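Local coordinates for galactose mutarotase-like protein (Clostridium acetobutylicum, PDB 3OS7) that belongs to the aldose 1-epimerase family and probably binds carbohydrates, perhaps interconverting the anomers of a sugar such as galactose, at residues S16-I21 against I33-G38; P80-D85 against A102-Y107; V170-S175 against L324-S329; R262-E267 against Y277-E282. All blocks are in the same frame, centred on the assembly; numbering follows the deposited sequence. Where two conformers were deposited one is given.

In the fold
The four contacts are spread through a chain made largely of antiparallel strands, as in the beta-supersandwich of galactose mutarotases. Centres of different contacts lie about 25 to 28 Å apart and none touches another. Contact 1, in the five-stranded N-terminal sheet, and contact 4 lie on opposite sides of the chain's centre, their nearest atoms about 12 Å apart. Contact 4 is nested within the loop closed by contact 3, and strand 329-340 pairs with strands from both. In contact 2 the R82 side chain is about 4 Å from a bound tartrate, probably from the crystallisation liquor, which may mark a pocket. Tetraethylene glycol likewise lies near Y107 of contact 2 and R262 of contact 4.

Contact 1 (S16-I21 against I33-G38); sequences SEHKCI and IPDVGG
H18 and D35 make the one direct hydrogen bond of the contact: H18 ND1 donates to D35 OD2 over 2.9 Å, almost straight at 171°. The acceptor lies exactly in the imidazole plane, at the ring's edge, whereas the carboxylate stands nearly upright to the ring, with 87° between the planes. OD2 receives the N-H on its anti side. With CG anti to its carbonyl carbon (chi1 -58°), H18 swings ND1 toward the turn, and F62 of helix 62-67 stacks on the ring. A water adds a second grip on the same oxygen, donating to D35 OD2 at 2.6 Å and accepting from K19 N at 2.8 Å, which ties the strand's backbone to the turn as well.

The contact lies at the end of the five-stranded antiparallel sheet near the N terminus, strand 18-25 meeting the turn after strand 28-33. This type I beta turn, I33 to V36, leads on to strand 39-45; V36 N bonds to I33 O at 3.1 Å.

Van der Waals contact is slight. The I33 side chain starts out away from strand 18-25, but its CD1 comes back to C20 CB at 3.8 Å, the one apolar side-chain pair. P34 touches the strand's backbone through CD, 3.6 Å from K19 O and 4.1 Å from C20 CA.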
loop_
_atom_site.group_PDB
_atom_site.type_symbol
_atom_site.label_atom_id
_atom_site.label_comp_id
_atom_site.label_asym_id
_atom_site.label_seq_id
_atom_site.Cartn_x
_atom_site.Cartn_y
_atom_site.Cartn_z
ATOM N N SER A 16 19.836 15.010 -6.635
ATOM C CA SER A 16 20.321 16.376 -6.943
ATOM C C SER A 16 19.442 17.587 -6.586
ATOM O O SER A 16 19.974 18.609 -6.178
ATOM C CB SER A 16 20.763 16.486 -8.415
ATOM O OG SER A 16 21.656 15.434 -8.722
ATOM N N GLU A 17 18.131 17.511 -6.779
ATOM C CA GLU A 17 17.276 18.683 -6.588
ATOM C C GLU A 17 15.962 18.387 -5.883
ATOM O O GLU A 17 15.075 19.230 -5.863
ATOM C CB GLU A 17 16.988 19.356 -7.941
ATOM C CG GLU A 17 16.534 18.366 -9.032
ATOM C CD GLU A 17 16.098 19.037 -10.334
ATOM O OE1 GLU A 17 16.437 20.220 -10.573
ATOM O OE2 GLU A 17 15.406 18.368 -11.122
ATOM N N HIS A 18 15.829 17.215 -5.274
ATOM C CA HIS A 18 14.564 16.881 -4.593
ATOM C C HIS A 18 14.713 16.776 -3.093
ATOM O O HIS A 18 15.671 16.231 -2.603
ATOM C CB HIS A 18 13.993 15.593 -5.155
ATOM C CG HIS A 18 13.745 15.663 -6.617
ATOM N ND1 HIS A 18 12.579 16.179 -7.147
ATOM C CD2 HIS A 18 14.518 15.308 -7.668
ATOM C CE1 HIS A 18 12.651 16.140 -8.466
ATOM N NE2 HIS A 18 13.812 15.605 -8.806
ATOM N N LYS A 19 13.751 17.322 -2.374
ATOM C CA LYS A 19 13.779 17.253 -0.941
ATOM C C LYS A 19 13.312 15.857 -0.512
ATOM O O LYS A 19 12.456 15.226 -1.160
ATOM C CB LYS A 19 12.942 18.373 -0.339
ATOM C CG LYS A 19 13.585 19.766 -0.617
ATOM C CD LYS A 19 12.803 20.919 0.016
ATOM C CE LYS A 19 12.605 22.080 -0.945
ATOM N NZ LYS A 19 11.356 22.821 -0.581
ATOM N N CYS A 20 13.937 15.318 0.518
ATOM C CA CYS A 20 13.442 14.077 1.091
ATOM C C CYS A 20 13.549 14.241 2.595
ATOM O O CYS A 20 14.265 15.143 3.075
ATOM C CB CYS A 20 14.233 12.897 0.576
ATOM S SG CYS A 20 15.934 12.735 1.153
ATOM N N ILE A 21 12.790 13.439 3.329
ATOM C CA ILE A 21 12.882 13.413 4.780
ATOM C C ILE A 21 13.309 12.034 5.246
ATOM O O ILE A 21 12.636 11.026 4.946
ATOM C CB ILE A 21 11.531 13.801 5.475
ATOM C CG1 ILE A 21 10.937 15.117 4.955
ATOM C CG2 ILE A 21 11.714 13.807 7.008
ATOM C CD1 ILE A 21 11.696 16.351 5.335
ATOM N N ILE A 33 9.787 10.332 0.234
ATOM C CA ILE A 33 9.990 11.212 -0.931
ATOM C C ILE A 33 8.694 11.983 -1.259
ATOM O O ILE A 33 7.845 11.505 -2.034
ATOM C CB ILE A 33 10.421 10.446 -2.191
ATOM C CG1 ILE A 33 11.515 9.395 -1.906
ATOM C CG2 ILE A 33 10.902 11.468 -3.264
ATOM C CD1 ILE A 33 12.814 9.957 -1.382
ATOM N N PRO A 34 8.536 13.180 -0.683
ATOM C CA PRO A 34 7.312 13.950 -0.916
ATOM C C PRO A 34 6.978 14.198 -2.389
ATOM O O PRO A 34 5.814 14.032 -2.781
ATOM C CB PRO A 34 7.561 15.252 -0.151
ATOM C CG PRO A 34 8.523 14.864 0.921
ATOM C CD PRO A 34 9.417 13.830 0.298
ATOM N N ASP A 35 7.986 14.512 -3.203
ATOM C CA ASP A 35 7.779 14.784 -4.629
ATOM C C ASP A 35 7.221 13.631 -5.468
ATOM O O ASP A 35 6.682 13.870 -6.543
ATOM C CB ASP A 35 9.088 15.218 -5.280
ATOM C CG ASP A 35 9.375 16.712 -5.096
ATOM O OD1 ASP A 35 8.467 17.455 -4.685
ATOM O OD2 ASP A 35 10.510 17.133 -5.369
ATOM N N VAL A 36 7.378 12.390 -4.998
ATOM C CA VAL A 36 6.784 11.252 -5.673
ATOM C C VAL A 36 5.863 10.467 -4.699
ATOM O O VAL A 36 6.270 9.505 -4.047
ATOM C CB VAL A 36 7.840 10.343 -6.334
ATOM C CG1 VAL A 36 7.175 9.276 -7.153
ATOM C CG2 VAL A 36 8.827 11.177 -7.238
ATOM N N GLY A 37 4.622 10.905 -4.614
ATOM C CA GLY A 37 3.592 10.151 -3.891
ATOM C C GLY A 37 3.716 10.130 -2.395
ATOM O O GLY A 37 3.020 9.344 -1.737
ATOM N N GLY A 38 4.572 10.975 -1.822
ATOM C CA GLY A 38 4.880 10.851 -0.388
ATOM C C GLY A 38 5.287 9.429 -0.054
ATOM O O GLY A 38 4.952 8.898 1.012
HETATM O O HOH W 1 11.711 18.722 -3.631
#

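Contact 2 (P80-D85 against A102-Y107); sequences PNRIDD and AKNNNY
D85 OD1 is gripped from two quarters, by N105 ND2 at 2.9 Å and by R216 in a salt bridge. D85 OD1 lies close to the amide plane of N105, but the N-H comes to it from well above the carboxylate plane, 48° out. This bond lies beyond the I83-Y107 pair, where strands 82-90 and 106-108, two members of a three-stranded sheet, run antiparallel. I83 and Y107 form a hydrogen-bonded pair, I83 N to Y107 O at 2.7 Å and Y107 N to I83 O at 3.1 Å. A G1 beta bulge sets N105 and N106 together opposite E101, N105 taking the positive phi usual there. D85 N makes weak hydrogen bonds to N105 O and N106 OD1.

On the R82 side, N106 ND2 sits at the edge of the guanidinium, in its plane, with the amide turned 83° against it and R82 CD 3.5 Å away. These two donors do not bond to each other. E101 takes both, through a salt bridge from R82 NH2 and a hydrogen bond from N106 ND2, and so positions the arginine. Bound tartrate about 4 Å from R82 is probably a crystallisation additive, though consistent with a pocket for a polar ligand. Y107 turns its ring off the pairing to meet F97 edge-to-face. The arginine is also tied back to its neighbour, for N81 OD1 accepts both R82 N at 2.8 Å and R82 NH1 at 2.9 Å.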
loop_
_atom_site.group_PDB
_atom_site.type_symbol
_atom_site.label_atom_id
_atom_site.label_comp_id
_atom_site.label_asym_id
_atom_site.label_seq_id
_atom_site.Cartn_x
_atom_site.Cartn_y
_atom_site.Cartn_z
ATOM N N PRO A 80 -7.187 1.856 -5.817
ATOM C CA PRO A 80 -6.291 0.720 -6.019
ATOM C C PRO A 80 -6.782 -0.159 -7.162
ATOM O O PRO A 80 -7.943 -0.498 -7.243
ATOM C CB PRO A 80 -6.365 -0.032 -4.685
ATOM C CG PRO A 80 -7.712 0.240 -4.191
ATOM C CD PRO A 80 -8.092 1.628 -4.670
ATOM N N ASN A 81 -5.875 -0.536 -8.043
ATOM C CA ASN A 81 -6.169 -1.469 -9.100
ATOM C C ASN A 81 -7.182 -0.908 -10.107
ATOM O O ASN A 81 -7.330 0.334 -10.222
ATOM C CB ASN A 81 -6.600 -2.808 -8.490
ATOM C CG ASN A 81 -6.123 -3.991 -9.312
ATOM O OD1 ASN A 81 -6.661 -4.265 -10.377
ATOM N ND2 ASN A 81 -5.099 -4.675 -8.833
ATOM N N ARG A 82 -7.898 -1.794 -10.801
ATOM C CA ARG A 82 -8.612 -1.464 -12.036
ATOM C C ARG A 82 -10.067 -0.975 -11.925
ATOM O O ARG A 82 -10.830 -1.412 -11.069
ATOM C CB ARG A 82 -8.563 -2.670 -12.975
ATOM C CG ARG A 82 -7.170 -3.031 -13.393
ATOM C CD ARG A 82 -7.123 -4.473 -13.832
ATOM N NE ARG A 82 -5.802 -4.772 -14.351
ATOM C CZ ARG A 82 -4.789 -5.225 -13.637
ATOM N NH1 ARG A 82 -4.919 -5.493 -12.345
ATOM N NH2 ARG A 82 -3.637 -5.433 -14.238
ATOM N N ILE A 83 -10.409 -0.014 -12.787
ATOM C CA ILE A 83 -11.791 0.340 -13.075
ATOM C C ILE A 83 -12.053 -0.017 -14.530
ATOM O O ILE A 83 -11.391 0.536 -15.447
ATOM C CB ILE A 83 -12.103 1.847 -12.867
ATOM C CG1 ILE A 83 -11.669 2.355 -11.480
ATOM C CG2 ILE A 83 -13.603 2.163 -13.173
ATOM C CD1 ILE A 83 -12.248 1.631 -10.309
ATOM N N ASP A 84 -13.009 -0.925 -14.740
ATOM C CA ASP A 84 -13.400 -1.396 -16.071
ATOM C C ASP A 84 -13.712 -0.278 -17.063
ATOM O O ASP A 84 -14.587 0.570 -16.822
ATOM C CB ASP A 84 -14.613 -2.356 -15.879
ATOM C CG ASP A 84 -15.097 -3.005 -17.169
ATOM O OD1 ASP A 84 -14.565 -2.701 -18.257
ATOM O OD2 ASP A 84 -16.034 -3.852 -17.058
ATOM N N ASP A 85 -12.959 -0.229 -18.180
ATOM C CA ASP A 85 -13.156 0.808 -19.219
ATOM C C ASP A 85 -12.966 2.236 -18.713
ATOM O O ASP A 85 -13.357 3.197 -19.375
ATOM C CB ASP A 85 -14.545 0.671 -19.908
ATOM C CG ASP A 85 -14.692 -0.581 -20.734
ATOM O OD1 ASP A 85 -13.670 -1.209 -21.098
ATOM O OD2 ASP A 85 -15.859 -0.961 -21.011
ATOM N N ALA A 102 -3.573 -0.064 -21.205
ATOM C CA ALA A 102 -4.036 -0.123 -22.573
ATOM C C ALA A 102 -4.556 -1.504 -22.973
ATOM O O ALA A 102 -5.655 -1.626 -23.536
ATOM C CB ALA A 102 -2.906 0.327 -23.518
ATOM N N LYS A 103 -3.782 -2.522 -22.617
ATOM C CA LYS A 103 -4.015 -3.899 -23.051
ATOM C C LYS A 103 -5.381 -4.396 -22.550
ATOM O O LYS A 103 -6.146 -4.970 -23.305
ATOM C CB LYS A 103 -2.848 -4.802 -22.581
ATOM C CG LYS A 103 -3.092 -6.326 -22.557
ATOM C CD LYS A 103 -1.831 -7.052 -22.016
ATOM C CE LYS A 103 -2.154 -8.302 -21.198
ATOM N NZ LYS A 103 -2.711 -9.425 -21.991
ATOM N N ASN A 104 -5.710 -4.090 -21.306
ATOM C CA ASN A 104 -6.984 -4.530 -20.727
ATOM C C ASN A 104 -8.108 -3.444 -20.705
ATOM O O ASN A 104 -9.204 -3.679 -20.166
ATOM C CB ASN A 104 -6.732 -5.080 -19.318
ATOM C CG ASN A 104 -5.907 -6.349 -19.327
ATOM O OD1 ASN A 104 -6.103 -7.212 -20.170
ATOM N ND2 ASN A 104 -5.003 -6.475 -18.368
ATOM N N ASN A 105 -7.821 -2.286 -21.305
ATOM C CA ASN A 105 -8.716 -1.123 -21.379
ATOM C C ASN A 105 -9.321 -0.729 -20.033
ATOM O O ASN A 105 -10.529 -0.731 -19.864
ATOM C CB ASN A 105 -9.808 -1.348 -22.436
ATOM C CG ASN A 105 -10.382 -0.058 -22.951
ATOM O OD1 ASN A 105 -9.660 0.775 -23.533
ATOM N ND2 ASN A 105 -11.677 0.137 -22.744
ATOM N N ASN A 106 -8.450 -0.414 -19.077
ATOM C CA ASN A 106 -8.878 -0.014 -17.744
ATOM C C ASN A 106 -8.211 1.278 -17.319
ATOM O O ASN A 106 -7.191 1.683 -17.898
ATOM C CB ASN A 106 -8.509 -1.112 -16.754
ATOM C CG ASN A 106 -9.271 -2.396 -16.979
ATOM O OD1 ASN A 106 -10.486 -2.399 -17.275
ATOM N ND2 ASN A 106 -8.567 -3.514 -16.827
ATOM N N TYR A 107 -8.779 1.933 -16.302
ATOM C CA TYR A 107 -8.054 2.901 -15.506
ATOM C C TYR A 107 -7.536 2.174 -14.282
ATOM O O TYR A 107 -8.286 1.419 -13.645
ATOM C CB TYR A 107 -8.917 4.105 -15.102
ATOM C CG TYR A 107 -8.095 5.158 -14.397
ATOM C CD1 TYR A 107 -7.261 6.000 -15.107
ATOM C CD2 TYR A 107 -8.095 5.267 -13.011
ATOM C CE1 TYR A 107 -6.475 6.924 -14.489
ATOM C CE2 TYR A 107 -7.288 6.200 -12.375
ATOM C CZ TYR A 107 -6.475 7.021 -13.126
ATOM O OH TYR A 107 -5.675 7.952 -12.522
#

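Contact 3 (V170-S175 against L324-S329); sequences VVNLSS and LKPNES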
loop_
_atom_site.group_PDB
_atom_site.type_symbol
_atom_site.label_atom_id
_atom_site.label_comp_id
_atom_site.label_asym_id
_atom_site.label_seq_id
_atom_site.Cartn_x
_atom_site.Cartn_y
_atom_site.Cartn_z
ATOM N N VAL A 170 -8.348 10.671 4.058
ATOM C CA VAL A 170 -8.764 11.560 3.018
ATOM C C VAL A 170 -10.058 12.222 3.471
ATOM O O VAL A 170 -10.851 11.599 4.175
ATOM C CB VAL A 170 -8.934 10.849 1.661
ATOM C CG1 VAL A 170 -9.845 9.675 1.767
ATOM C CG2 VAL A 170 -9.415 11.824 0.634
ATOM N N VAL A 171 -10.224 13.489 3.093
ATOM C CA VAL A 171 -11.418 14.263 3.420
ATOM C C VAL A 171 -11.972 14.816 2.102
ATOM O O VAL A 171 -11.230 15.305 1.269
ATOM C CB VAL A 171 -11.153 15.389 4.461
ATOM C CG1 VAL A 171 -10.061 16.336 4.034
ATOM C CG2 VAL A 171 -12.437 16.174 4.716
ATOM N N ASN A 172 -13.276 14.671 1.915
ATOM C CA ASN A 172 -13.974 15.195 0.765
ATOM C C ASN A 172 -14.219 16.677 1.028
ATOM O O ASN A 172 -14.943 17.011 1.959
ATOM C CB ASN A 172 -15.290 14.442 0.598
ATOM C CG ASN A 172 -16.154 14.984 -0.519
ATOM O OD1 ASN A 172 -15.721 15.791 -1.354
ATOM N ND2 ASN A 172 -17.406 14.537 -0.539
ATOM N N LEU A 173 -13.586 17.540 0.237
ATOM C CA LEU A 173 -13.727 18.992 0.371
ATOM C C LEU A 173 -14.718 19.578 -0.655
ATOM O O LEU A 173 -14.816 20.801 -0.813
ATOM C CB LEU A 173 -12.346 19.660 0.265
ATOM C CG LEU A 173 -11.337 19.255 1.373
ATOM C CD1 LEU A 173 -9.910 19.806 1.123
ATOM C CD2 LEU A 173 -11.862 19.637 2.789
ATOM N N SER A 174 -15.433 18.715 -1.357
ATOM C CA SER A 174 -16.356 19.095 -2.409
ATOM C C SER A 174 -17.761 19.209 -1.845
ATOM O O SER A 174 -18.005 18.821 -0.704
ATOM C CB SER A 174 -16.351 18.078 -3.573
ATOM O OG SER A 174 -17.200 16.955 -3.375
ATOM N N SER A 175 -18.672 19.684 -2.695
ATOM C CA SER A 175 -20.065 19.860 -2.316
ATOM C C SER A 175 -20.943 18.651 -2.653
ATOM O O SER A 175 -22.155 18.700 -2.480
ATOM C CB SER A 175 -20.608 21.111 -2.995
ATOM O OG SER A 175 -20.600 20.961 -4.398
ATOM N N LEU A 324 -17.864 9.290 0.390
ATOM C CA LEU A 324 -17.767 10.279 1.439
ATOM C C LEU A 324 -18.733 11.437 1.162
ATOM O O LEU A 324 -18.776 11.987 0.072
ATOM C CB LEU A 324 -16.347 10.817 1.536
ATOM C CG LEU A 324 -15.264 9.877 2.044
ATOM C CD1 LEU A 324 -13.924 10.614 2.030
ATOM C CD2 LEU A 324 -15.633 9.415 3.439
ATOM N N LYS A 325 -19.524 11.776 2.171
ATOM C CA LYS A 325 -20.368 12.952 2.104
ATOM C C LYS A 325 -19.452 14.196 2.228
ATOM O O LYS A 325 -18.259 14.085 2.577
ATOM C CB LYS A 325 -21.449 12.862 3.207
ATOM C CG LYS A 325 -22.464 11.733 3.003
ATOM C CD LYS A 325 -23.550 11.778 4.093
ATOM C CE LYS A 325 -24.666 10.746 3.879
ATOM N NZ LYS A 325 -24.206 9.346 4.139
ATOM N N PRO A 326 -19.978 15.386 1.908
ATOM C CA PRO A 326 -19.191 16.614 2.017
ATOM C C PRO A 326 -18.601 16.799 3.401
ATOM O O PRO A 326 -19.321 16.671 4.404
ATOM C CB PRO A 326 -20.202 17.715 1.624
ATOM C CG PRO A 326 -21.110 16.997 0.669
ATOM C CD PRO A 326 -21.285 15.637 1.272
ATOM N N ASN A 327 -17.273 17.000 3.423
ATOM C CA ASN A 327 -16.460 17.173 4.620
ATOM C C ASN A 327 -16.327 15.948 5.490
ATOM O O ASN A 327 -15.774 16.034 6.588
ATOM C CB ASN A 327 -16.912 18.373 5.480
ATOM C CG ASN A 327 -15.750 18.980 6.269
ATOM O OD1 ASN A 327 -14.708 19.267 5.700
ATOM N ND2 ASN A 327 -15.936 19.179 7.593
ATOM N N GLU A 328 -16.814 14.810 5.007
ATOM C CA GLU A 328 -16.591 13.529 5.678
ATOM C C GLU A 328 -15.202 13.011 5.349
ATOM O O GLU A 328 -14.666 13.267 4.253
ATOM C CB GLU A 328 -17.626 12.507 5.254
ATOM C CG GLU A 328 -17.666 11.286 6.140
ATOM C CD GLU A 328 -18.673 10.236 5.692
ATOM O OE1 GLU A 328 -19.301 10.380 4.623
ATOM O OE2 GLU A 328 -18.827 9.246 6.439
ATOM N N SER A 329 -14.630 12.266 6.294
ATOM C CA SER A 329 -13.331 11.650 6.069
ATOM C C SER A 329 -13.343 10.139 6.236
ATOM O O SER A 329 -14.249 9.572 6.841
ATOM C CB SER A 329 -12.274 12.272 7.005
ATOM O OG SER A 329 -12.446 11.848 8.345
#
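N172 carries the tight part of this contact with both its backbone and its side chain. N172 N donates to E328 O at 3.1 Å, nearly straight at 171°, and N172 O accepts from N327 N at 2.8 Å. Next to these bonds V171 and S329 form a close non-hydrogen-bonded pair. With CG anti to the backbone nitrogen (chi1 176°), the N172 amide reaches to the backbone of the loop, where ND2 meets L324 O at 3.0 Å from 55° above the carbonyl plane; ND2 also donates to E176 O. The amide oxygen serves its own segment. It takes S174 N at 2.9 Å, closing an Asx turn, and S174 OG at 2.8 Å on an in-plane lone pair. Alongside, V170 CG1 and L324 CD1 meet at 4.2 Å, with L180 of strand 178-189 touching both residues.

Toward solvent the packing thins. P326 lays its ring along the chain leaving strand 163-172, CB 3.4 Å from S174 O and CG against S175. N327, at the positive-phi corner of the type II turn K325 to E328, only grazes V171 and L173 with its amide oxygen. The turn is braced internally by E328 OE1, whose anti lone pair accepts K325 N at 2.8 Å.

In the supersandwich the contact joins the end of strand 163-172 to the loop leading into its partner, strand 329-340. Since both ends of the buried N172 amide are engaged, its rotation is fixed, and one polar side chain closes its own Asx turn and ties it to the residue that leads into the type II turn.

Contact 4 (R262-E267 against Y277-E282); sequences RGACIE and YEMSSE
A264 and Y277 exchange two backbone hydrogen bonds, A264 N to Y277 O at 2.9 Å and Y277 N to A264 O at 2.8 Å. A third, M279 N to R262 O, is also 2.9 Å long and almost straight at 175°. Between them G263 faces E278 in a non-hydrogen-bonded pair, its bare CA 3.3 Å from Y277 O.

Apolar packing gathers on one face. Selenomethionine M279 extends its chain over this glycine, SE 3.7 Å from G263 CA, and brings CE to A264 CB at 4.3 Å, while I300 of strand 297-303 covers A264 and Y277.

Polar groups occupy the strand end. A water accepts from R262 N and donates to E278 OE2 at 2.7 Å, and E278 OE1 bonds to Y337. The R262 chain runs extended past M279 O, then bends at chi3 (-66°) to lay one guanidinium face against S281 CA. D253 pairs with its NE; Y283 O and a bound tetraethylene glycol, probably from the crystallisation liquor, accept from NH1.

Segments 263-267 and 277-279 run 4.8 Å apart at their axes and 177° in direction, within a classical antiparallel beta hairpin of strands 263-268 and 273-279, flanked by strands 201-213 and 329-340 of the supersandwich.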
loop_
_atom_site.group_PDB
_atom_site.type_symbol
_atom_site.label_atom_id
_atom_site.label_comp_id
_atom_site.label_asym_id
_atom_site.label_seq_id
_atom_site.Cartn_x
_atom_site.Cartn_y
_atom_site.Cartn_z
ATOM N N ARG A 262 -4.964 -8.896 11.691
ATOM C CA ARG A 262 -5.290 -8.835 10.285
ATOM C C ARG A 262 -4.067 -8.300 9.546
ATOM O O ARG A 262 -3.444 -7.333 9.969
ATOM C CB ARG A 262 -6.506 -7.952 10.034
ATOM C CG ARG A 262 -6.878 -7.769 8.538
ATOM C CD ARG A 262 -8.033 -6.781 8.296
ATOM N NE ARG A 262 -9.234 -7.361 8.867
ATOM C CZ ARG A 262 -10.456 -7.328 8.367
ATOM N NH1 ARG A 262 -10.739 -6.736 7.231
ATOM N NH2 ARG A 262 -11.426 -7.941 9.027
ATOM N N GLY A 263 -3.705 -8.985 8.464
ATOM C CA GLY A 263 -2.598 -8.531 7.637
ATOM C C GLY A 263 -1.749 -9.666 7.143
ATOM O O GLY A 263 -2.241 -10.766 6.917
ATOM N N ALA A 264 -0.477 -9.361 6.961
ATOM C CA ALA A 264 0.467 -10.287 6.381
ATOM C C ALA A 264 1.739 -10.327 7.171
ATOM O O ALA A 264 2.053 -9.430 7.958
ATOM C CB ALA A 264 0.748 -9.915 4.874
ATOM N N CYS A 265 2.502 -11.386 6.939
ATOM C CA CYS A 265 3.859 -11.421 7.408
ATOM C C CYS A 265 4.744 -12.201 6.479
ATOM O O CYS A 265 4.263 -13.012 5.690
ATOM C CB CYS A 265 3.976 -11.935 8.840
ATOM S SG CYS A 265 3.711 -13.699 9.065
ATOM N N ILE A 266 6.035 -11.897 6.567
ATOM C CA ILE A 266 7.072 -12.553 5.769
ATOM C C ILE A 266 8.063 -13.119 6.784
ATOM O O ILE A 266 8.653 -12.365 7.559
ATOM C CB ILE A 266 7.800 -11.606 4.815
ATOM C CG1 ILE A 266 6.810 -10.794 3.980
ATOM C CG2 ILE A 266 8.803 -12.390 3.928
ATOM C CD1 ILE A 266 7.499 -9.690 3.087
ATOM N N GLU A 267 8.193 -14.444 6.802
ATOM C CA GLU A 267 9.004 -15.170 7.780
ATOM C C GLU A 267 10.238 -15.719 7.081
ATOM O O GLU A 267 10.130 -16.367 6.038
ATOM C CB GLU A 267 8.228 -16.347 8.387
ATOM C CG GLU A 267 7.120 -15.911 9.367
ATOM C CD GLU A 267 6.357 -17.046 9.986
ATOM O OE1 GLU A 267 6.658 -18.223 9.689
ATOM O OE2 GLU A 267 5.462 -16.753 10.801
ATOM N N TYR A 277 3.174 -6.905 8.629
ATOM C CA TYR A 277 2.413 -5.836 7.994
ATOM C C TYR A 277 0.973 -5.963 8.485
ATOM O O TYR A 277 0.166 -6.714 7.934
ATOM C CB TYR A 277 2.490 -5.996 6.473
ATOM C CG TYR A 277 1.926 -4.887 5.602
ATOM C CD1 TYR A 277 1.684 -3.606 6.079
ATOM C CD2 TYR A 277 1.675 -5.128 4.235
ATOM C CE1 TYR A 277 1.238 -2.601 5.219
ATOM C CE2 TYR A 277 1.206 -4.135 3.407
ATOM C CZ TYR A 277 0.980 -2.886 3.893
ATOM O OH TYR A 277 0.537 -1.880 3.039
ATOM N N GLU A 278 0.668 -5.245 9.556
ATOM C CA GLU A 278 -0.646 -5.287 10.200
ATOM C C GLU A 278 -1.552 -4.210 9.600
ATOM O O GLU A 278 -1.154 -3.065 9.414
ATOM C CB GLU A 278 -0.477 -5.098 11.711
ATOM C CG GLU A 278 -1.731 -5.273 12.520
ATOM C CD GLU A 278 -1.478 -5.376 14.044
ATOM O OE1 GLU A 278 -0.321 -5.255 14.526
ATOM O OE2 GLU A 278 -2.481 -5.608 14.752
HETATM N N MSE A 279 -2.772 -4.593 9.298
HETATM C CA MSE A 279 -3.719 -3.724 8.617
HETATM C C MSE A 279 -4.983 -3.592 9.444
HETATM O O MSE A 279 -5.495 -4.588 9.958
HETATM C CB MSE A 279 -4.094 -4.326 7.269
HETATM C CG MSE A 279 -2.951 -4.671 6.408
HETATM SE SE MSE A 279 -3.392 -5.965 5.030
HETATM C CE MSE A 279 -1.577 -6.284 4.570
ATOM N N SER A 280 -5.510 -2.379 9.519
ATOM C CA SER A 280 -6.787 -2.143 10.219
ATOM C C SER A 280 -7.958 -2.723 9.422
ATOM O O SER A 280 -7.838 -3.036 8.218
ATOM C CB SER A 280 -6.997 -0.651 10.484
ATOM O OG SER A 280 -7.286 0.064 9.288
ATOM N N SER A 281 -9.099 -2.842 10.095
ATOM C CA SER A 281 -10.321 -3.425 9.530
ATOM C C SER A 281 -10.869 -2.674 8.335
ATOM O O SER A 281 -11.717 -3.194 7.599
ATOM C CB SER A 281 -11.431 -3.470 10.599
ATOM O OG SER A 281 -11.069 -4.292 11.674
ATOM N N GLU A 282 -10.423 -1.429 8.142
ATOM C CA GLU A 282 -10.818 -0.677 6.960
ATOM C C GLU A 282 -10.318 -1.329 5.677
ATOM O O GLU A 282 -10.889 -1.101 4.592
ATOM C CB GLU A 282 -10.306 0.774 7.026
ATOM C CG GLU A 282 -11.113 1.684 7.975
ATOM C CD GLU A 282 -10.749 1.515 9.435
ATOM O OE1 GLU A 282 -9.697 0.930 9.757
ATOM O OE2 GLU A 282 -11.524 1.965 10.284
HETATM O O HOH W 2 -4.698 -6.550 13.539
#